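Local coordinates for protein Cap5O (Staphylococcus aureus, PDB 3OJO) that probably oxidises UDP-N-acetylmannosamine with NAD as the hydride acceptor during capsular polysaccharide biosynthesis, at residues T46-K49 and L50-G53; D273-I277 and I278-P282; D339-E342 and L343-E347. All blocks are in the same frame, centred on the assembly; numbering follows the deposited sequence.

Contact 1: T46-K49 and L50-G53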
loop_
_atom_site.group_PDB
_atom_site.type_symbol
_atom_site.label_atom_id
_atom_site.label_comp_id
_atom_site.label_asym_id
_atom_site.label_seq_id
_atom_site.Cartn_x
_atom_site.Cartn_y
_atom_site.Cartn_z
ATOM N N THR B 46 -10.609 39.038 4.643
ATOM C CA THR B 46 -10.542 38.170 5.820
ATOM C C THR B 46 -10.428 39.024 7.096
ATOM O O THR B 46 -11.204 38.814 8.033
ATOM C CB THR B 46 -9.392 37.130 5.637
ATOM O OG1 THR B 46 -9.796 36.189 4.649
ATOM C CG2 THR B 46 -9.018 36.391 6.932
ATOM N N ILE B 47 -9.463 39.975 7.116
ATOM C CA ILE B 47 -9.192 40.899 8.223
ATOM C C ILE B 47 -10.412 41.806 8.530
ATOM O O ILE B 47 -10.758 41.987 9.704
ATOM C CB ILE B 47 -7.883 41.693 7.981
ATOM C CG1 ILE B 47 -6.639 40.762 7.867
ATOM C CG2 ILE B 47 -7.679 42.834 9.020
ATOM C CD1 ILE B 47 -6.211 39.926 9.184
ATOM N N ASP B 48 -11.079 42.323 7.480
ATOM C CA ASP B 48 -12.274 43.162 7.616
ATOM C C ASP B 48 -13.407 42.386 8.259
ATOM O O ASP B 48 -14.034 42.891 9.185
ATOM C CB ASP B 48 -12.708 43.750 6.253
ATOM C CG ASP B 48 -11.771 44.793 5.652
ATOM O OD1 ASP B 48 -10.815 45.227 6.360
ATOM O OD2 ASP B 48 -11.969 45.148 4.472
ATOM N N LYS B 49 -13.632 41.145 7.802
ATOM C CA LYS B 49 -14.629 40.216 8.342
ATOM C C LYS B 49 -14.348 39.987 9.837
ATOM O O LYS B 49 -15.242 40.175 10.669
ATOM C CB LYS B 49 -14.592 38.892 7.553
ATOM C CG LYS B 49 -15.817 37.992 7.771
ATOM C CD LYS B 49 -16.397 37.486 6.453
ATOM C CE LYS B 49 -17.295 36.269 6.621
ATOM N NZ LYS B 49 -18.596 36.583 7.274
ATOM N N LEU B 50 -13.085 39.668 10.169
ATOM C CA LEU B 50 -12.628 39.417 11.531
ATOM C C LEU B 50 -12.754 40.641 12.434
ATOM O O LEU B 50 -13.352 40.539 13.506
ATOM C CB LEU B 50 -11.217 38.801 11.551
ATOM C CG LEU B 50 -11.128 37.347 11.078
ATOM C CD1 LEU B 50 -9.717 36.956 10.797
ATOM C CD2 LEU B 50 -11.768 36.402 12.061
ATOM N N GLN B 51 -12.266 41.806 11.970
ATOM C CA GLN B 51 -12.366 43.077 12.687
ATOM C C GLN B 51 -13.820 43.528 12.909
ATOM O O GLN B 51 -14.092 44.199 13.898
ATOM C CB GLN B 51 -11.519 44.160 12.016
ATOM C CG GLN B 51 -10.092 44.156 12.542
ATOM C CD GLN B 51 -9.096 44.968 11.747
ATOM O OE1 GLN B 51 -7.932 45.113 12.154
ATOM N NE2 GLN B 51 -9.510 45.512 10.596
ATOM N N ASN B 52 -14.746 43.077 12.045
ATOM C CA ASN B 52 -16.183 43.335 12.141
ATOM C C ASN B 52 -16.916 42.251 12.980
ATOM O O ASN B 52 -18.151 42.162 12.978
ATOM C CB ASN B 52 -16.787 43.478 10.734
ATOM C CG ASN B 52 -18.146 44.129 10.675
ATOM O OD1 ASN B 52 -19.097 43.557 10.123
ATOM N ND2 ASN B 52 -18.273 45.330 11.247
ATOM N N GLY B 53 -16.128 41.449 13.700
ATOM C CA GLY B 53 -16.617 40.441 14.629
ATOM C C GLY B 53 -17.057 39.107 14.076
ATOM O O GLY B 53 -17.463 38.238 14.847
#
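The flat amide of Gln-51 receives the methyl CG2 of Ile-47 over one face. The evidence is that this methyl stands 3.7 Å from Gln-51 CD and 3.6 Å from Gln-51 NE2, with Gln-51 OE1 scarcely farther, so it lies above the plane and not beside a single atom. At the amide's nitrogen end the nearest carboxylate oxygen, Asp-48 OD1, stays 4.4 Å from Gln-51 NE2, too long for a hydrogen bond. Beyond CG the glutamine is extended (chi2 167°), and this carries its amide back along the helix over the isoleucine. Beside it two methyls meet: Thr-46 CG2 lies alongside Leu-50 CD1 at 4.0 Å, both side chains pointing the same way. Beneath them the backbone keeps helical pairing, nearly straight in Gln-51 N to Ile-47 O (2.7 Å, 168°). The regularity fades at Asn-52 N, which is 3.0 Å from Asp-48 O in a bent bond and shares itself weakly with Lys-49 O. Gly-53, at positive phi, is the C-prime residue of a Schellman motif: Gly-53 N bonds Leu-50 O at 2.9 Å while Gln-54 N turns back to Lys-49 O. Leu-50 O is also bonded to the hydroxyl of Tyr-66. Ile-47, Leu-50 and Gln-51 all touch Val-77 of strand 75-78, and Ile-47 also rests on the NAD-binding Asp-41. The chemistry is thus divided: apolar groups fasten helix 44-51 to the edge of the Rossmann sheet, while Asp-48 O, Lys-49 O and Leu-50 O find donors in the closing turn.

Contact 2: D273-I277 and I278-P282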
loop_
_atom_site.group_PDB
_atom_site.type_symbol
_atom_site.label_atom_id
_atom_site.label_comp_id
_atom_site.label_asym_id
_atom_site.label_seq_id
_atom_site.Cartn_x
_atom_site.Cartn_y
_atom_site.Cartn_z
ATOM N N ASP B 273 10.421 16.114 -2.250
ATOM C CA ASP B 273 10.930 17.475 -2.221
ATOM C C ASP B 273 11.216 17.863 -3.691
ATOM O O ASP B 273 11.742 17.033 -4.452
ATOM C CB ASP B 273 12.146 17.624 -1.289
ATOM C CG ASP B 273 13.451 17.100 -1.840
ATOM O OD1 ASP B 273 13.757 15.913 -1.607
ATOM O OD2 ASP B 273 14.169 17.880 -2.499
ATOM N N PRO B 274 10.786 19.075 -4.131
ATOM C CA PRO B 274 10.980 19.460 -5.547
ATOM C C PRO B 274 12.393 19.263 -6.108
ATOM O O PRO B 274 12.543 18.850 -7.262
ATOM C CB PRO B 274 10.534 20.925 -5.577
ATOM C CG PRO B 274 9.560 21.042 -4.441
ATOM C CD PRO B 274 10.112 20.150 -3.369
ATOM N N TYR B 275 13.418 19.495 -5.274
ATOM C CA TYR B 275 14.805 19.365 -5.677
ATOM C C TYR B 275 15.413 17.948 -5.653
ATOM O O TYR B 275 15.391 17.284 -6.682
ATOM C CB TYR B 275 15.697 20.438 -5.008
ATOM C CG TYR B 275 17.129 20.416 -5.489
ATOM C CD1 TYR B 275 17.459 20.814 -6.783
ATOM C CD2 TYR B 275 18.153 19.963 -4.665
ATOM C CE1 TYR B 275 18.772 20.744 -7.249
ATOM C CE2 TYR B 275 19.466 19.884 -5.120
ATOM C CZ TYR B 275 19.780 20.313 -6.400
ATOM O OH TYR B 275 21.079 20.253 -6.842
ATOM N N PHE B 276 15.986 17.517 -4.510
ATOM C CA PHE B 276 16.699 16.250 -4.312
ATOM C C PHE B 276 16.136 15.007 -5.008
ATOM O O PHE B 276 16.862 14.365 -5.771
ATOM C CB PHE B 276 16.916 15.954 -2.819
ATOM C CG PHE B 276 17.778 16.931 -2.057
ATOM C CD1 PHE B 276 19.156 16.765 -1.992
ATOM C CD2 PHE B 276 17.204 17.976 -1.339
ATOM C CE1 PHE B 276 19.950 17.656 -1.268
ATOM C CE2 PHE B 276 18.000 18.863 -0.609
ATOM C CZ PHE B 276 19.367 18.696 -0.581
ATOM N N ILE B 277 14.857 14.666 -4.744
ATOM C CA ILE B 277 14.224 13.448 -5.276
ATOM C C ILE B 277 13.320 13.588 -6.523
ATOM O O ILE B 277 12.452 12.734 -6.762
ATOM C CB ILE B 277 13.640 12.539 -4.154
ATOM C CG1 ILE B 277 12.638 13.326 -3.273
ATOM C CG2 ILE B 277 14.780 11.894 -3.334
ATOM C CD1 ILE B 277 11.792 12.528 -2.401
ATOM N N ILE B 278 13.548 14.651 -7.324
ATOM C CA ILE B 278 12.859 14.927 -8.596
ATOM C C ILE B 278 13.911 15.463 -9.577
ATOM O O ILE B 278 14.070 14.911 -10.668
ATOM C CB ILE B 278 11.609 15.868 -8.500
ATOM C CG1 ILE B 278 10.539 15.334 -7.523
ATOM C CG2 ILE B 278 10.997 16.109 -9.902
ATOM C CD1 ILE B 278 9.457 16.310 -7.169
ATOM N N ALA B 279 14.624 16.540 -9.177
ATOM C CA ALA B 279 15.672 17.176 -9.969
ATOM C C ALA B 279 17.012 16.424 -9.906
ATOM O O ALA B 279 17.758 16.465 -10.885
ATOM C CB ALA B 279 15.859 18.621 -9.528
ATOM N N LYS B 280 17.321 15.737 -8.782
ATOM C CA LYS B 280 18.604 15.034 -8.642
ATOM C C LYS B 280 18.600 13.494 -8.623
ATOM O O LYS B 280 19.621 12.899 -8.984
ATOM C CB LYS B 280 19.469 15.629 -7.510
ATOM C CG LYS B 280 19.809 17.127 -7.647
ATOM C CD LYS B 280 20.306 17.605 -9.043
ATOM C CE LYS B 280 21.705 17.171 -9.429
ATOM N NZ LYS B 280 22.051 17.619 -10.807
ATOM N N ASP B 281 17.474 12.851 -8.202
ATOM C CA ASP B 281 17.329 11.379 -8.161
ATOM C C ASP B 281 15.847 10.924 -8.416
ATOM O O ASP B 281 15.202 10.364 -7.516
ATOM C CB ASP B 281 17.916 10.815 -6.849
ATOM C CG ASP B 281 18.441 9.394 -6.929
ATOM O OD1 ASP B 281 18.553 8.856 -8.059
ATOM O OD2 ASP B 281 18.765 8.824 -5.869
ATOM N N PRO B 282 15.298 11.158 -9.640
ATOM C CA PRO B 282 13.881 10.825 -9.891
ATOM C C PRO B 282 13.529 9.344 -10.026
ATOM O O PRO B 282 12.379 8.970 -9.778
ATOM C CB PRO B 282 13.563 11.594 -11.181
ATOM C CG PRO B 282 14.863 11.655 -11.899
ATOM C CD PRO B 282 15.904 11.818 -10.818
#
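Lys-280 lies across the ring of Tyr-275, and its chain can be traced outward atom by atom. CB sits 3.4 Å from Phe-276 O. CG passes over one face of the tyrosine ring, 3.4 Å from Tyr-275 CZ, a CH-pi type of approach. CD then reaches the phenol end, 3.5 Å from Tyr-275 OH, and CE stays near that oxygen, at 4.1 Å. Bends at chi2 (-47°) and chi3 (-72°) fold the chain over the ring instead of letting it run straight out. Ala-279 adds its CB, 3.9 Å from Tyr-275 CD1. Underneath, Tyr-275 O is gripped by three amides: Ala-279 N at 2.7 Å and in the carbonyl plane, Lys-280 N at 3.2 Å, and Ile-278 N, which comes from above that plane. At the other end, Asp-273 OD2 accepts a weak capping bond from Phe-276 N. Another flank meets the second subunit, where Phe-276 packs on Leu-239 and Asp-281 OD2 is hydrogen-bonded to Asn-238 ND2, both of that subunit. The five-residue reach from Lys-280 N back to Tyr-275 O marks a pi-type turn, here in a short, weakly bonded helix of the central domain at the dimer interface.

Contact 3: D339-E342 and L343-E347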
loop_
_atom_site.group_PDB
_atom_site.type_symbol
_atom_site.label_atom_id
_atom_site.label_comp_id
_atom_site.label_asym_id
_atom_site.label_seq_id
_atom_site.Cartn_x
_atom_site.Cartn_y
_atom_site.Cartn_z
ATOM N N ASP B 339 -12.382 18.310 -12.249
ATOM C CA ASP B 339 -11.599 17.997 -13.447
ATOM C C ASP B 339 -12.418 17.263 -14.498
ATOM O O ASP B 339 -12.338 17.602 -15.680
ATOM C CB ASP B 339 -10.340 17.226 -13.070
ATOM C CG ASP B 339 -9.282 18.120 -12.456
ATOM O OD1 ASP B 339 -8.139 17.638 -12.252
ATOM O OD2 ASP B 339 -9.583 19.312 -12.204
ATOM N N ILE B 340 -13.303 16.350 -14.038
ATOM C CA ILE B 340 -14.216 15.571 -14.882
ATOM C C ILE B 340 -15.264 16.497 -15.483
ATOM O O ILE B 340 -15.472 16.459 -16.695
ATOM C CB ILE B 340 -14.827 14.336 -14.132
ATOM C CG1 ILE B 340 -13.718 13.312 -13.778
ATOM C CG2 ILE B 340 -15.912 13.652 -14.964
ATOM C CD1 ILE B 340 -13.957 12.433 -12.604
ATOM N N TYR B 341 -15.903 17.337 -14.638
ATOM C CA TYR B 341 -16.947 18.299 -15.026
ATOM C C TYR B 341 -16.468 19.213 -16.152
ATOM O O TYR B 341 -17.146 19.354 -17.152
ATOM C CB TYR B 341 -17.408 19.119 -13.797
ATOM C CG TYR B 341 -18.189 20.375 -14.127
ATOM C CD1 TYR B 341 -19.534 20.310 -14.487
ATOM C CD2 TYR B 341 -17.572 21.629 -14.118
ATOM C CE1 TYR B 341 -20.248 21.461 -14.825
ATOM C CE2 TYR B 341 -18.276 22.784 -14.455
ATOM C CZ TYR B 341 -19.615 22.696 -14.797
ATOM O OH TYR B 341 -20.304 23.831 -15.114
ATOM N N GLU B 342 -15.298 19.795 -15.974
ATOM C CA GLU B 342 -14.615 20.688 -16.888
ATOM C C GLU B 342 -14.276 19.973 -18.228
ATOM O O GLU B 342 -14.387 20.595 -19.285
ATOM C CB GLU B 342 -13.361 21.207 -16.158
ATOM C CG GLU B 342 -12.394 22.077 -16.939
ATOM C CD GLU B 342 -11.072 22.365 -16.239
ATOM O OE1 GLU B 342 -10.841 21.828 -15.127
ATOM O OE2 GLU B 342 -10.269 23.144 -16.807
ATOM N N LEU B 343 -13.857 18.684 -18.172
ATOM C CA LEU B 343 -13.526 17.847 -19.336
ATOM C C LEU B 343 -14.796 17.518 -20.079
ATOM O O LEU B 343 -14.812 17.540 -21.312
ATOM C CB LEU B 343 -12.836 16.519 -18.923
ATOM C CG LEU B 343 -11.341 16.561 -18.603
ATOM C CD1 LEU B 343 -10.908 15.275 -17.920
ATOM C CD2 LEU B 343 -10.507 16.839 -19.843
ATOM N N LEU B 344 -15.850 17.205 -19.330
ATOM C CA LEU B 344 -17.153 16.904 -19.895
ATOM C C LEU B 344 -17.745 18.170 -20.544
ATOM O O LEU B 344 -18.340 18.084 -21.624
ATOM C CB LEU B 344 -18.101 16.332 -18.825
ATOM C CG LEU B 344 -17.926 14.880 -18.399
ATOM C CD1 LEU B 344 -19.047 14.471 -17.491
ATOM C CD2 LEU B 344 -17.858 13.929 -19.591
ATOM N N ASN B 345 -17.566 19.343 -19.891
ATOM C CA ASN B 345 -18.031 20.637 -20.391
ATOM C C ASN B 345 -17.321 20.971 -21.703
ATOM O O ASN B 345 -17.989 21.358 -22.663
ATOM C CB ASN B 345 -17.811 21.749 -19.358
ATOM C CG ASN B 345 -18.609 23.000 -19.635
ATOM O OD1 ASN B 345 -18.322 23.765 -20.563
ATOM N ND2 ASN B 345 -19.635 23.228 -18.837
ATOM N N GLN B 346 -15.981 20.786 -21.750
ATOM C CA GLN B 346 -15.154 21.006 -22.935
ATOM C C GLN B 346 -15.599 20.089 -24.082
ATOM O O GLN B 346 -15.728 20.546 -25.222
ATOM C CB GLN B 346 -13.677 20.769 -22.597
ATOM C CG GLN B 346 -12.774 20.862 -23.808
ATOM C CD GLN B 346 -11.461 21.542 -23.541
ATOM O OE1 GLN B 346 -10.713 21.169 -22.634
ATOM N NE2 GLN B 346 -11.149 22.523 -24.372
ATOM N N GLU B 347 -15.916 18.817 -23.749
ATOM C CA GLU B 347 -16.339 17.783 -24.682
ATOM C C GLU B 347 -17.627 18.109 -25.445
ATOM O O GLU B 347 -18.687 18.277 -24.832
ATOM C CB GLU B 347 -16.454 16.416 -23.974
ATOM C CG GLU B 347 -16.267 15.221 -24.897
ATOM C CD GLU B 347 -14.843 14.973 -25.364
ATOM O OE1 GLU B 347 -14.568 15.170 -26.571
ATOM O OE2 GLU B 347 -14.005 14.576 -24.522
#
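Ile-340 and Leu-344 form the close-packed side, lying next to each other and pointing the same way, with Ile-340 CG2 4.1 Å from Leu-344 CD1. Their backbones are joined by Leu-344 N to Ile-340 O, a 2.8 Å bond nearly along the C=O axis. Further apolar groups close round the pair: Pro-299, Val-302 and Val-303 of helix 286-312 meet Ile-340, while Val-318 and Val-320 of strand 317-321 meet Leu-344. Leu-343 borders this side, its CG 3.3 Å from Asp-339 O, and it too reaches Val-303. Tyr-341 is also buried, touching Val-352 and Ala-354, but its pairing with Asn-345 is looser. A chi1 of 164° brings its ring alongside Asn-345 on the next turn, the ring and amide planes 60° apart. Tyr-341 OH and Asn-345 ND2 stay 3.8 Å apart, so they lie side by side without a polar bond between them. Glu-342, Asn-345 and Gln-346 make up the solvent side, where Gln-346 N bonds Glu-342 O at 2.9 Å. The chemistry implies an amphipathic helix 336-346, whose apolar face packs on strands 317-321 and 351-355 of its beta-alpha-beta unit and on helix 286-312, while its polar face meets water.

In the fold
The three contacts are local turns of separate helices, each in a different domain: contact 1 in the NAD-binding domain, contact 2 in the central one and contact 3 in the UDP-binding one. No two touch. Centres of contacts 1 and 2 lie 41 Å apart, against 37 Å between 1 and 3, and 32 Å between 2 and 3. In contact 1 the Thr-46 side chain comes to about 5 Å from bound NAD, whereas the Pro-274 side chain of contact 2 stays about 13 Å away. In contact 3 the side chain of Asp-339 is about 9 Å from that of the NAD-binding Arg-333. Contact 2 alone meets the second subunit.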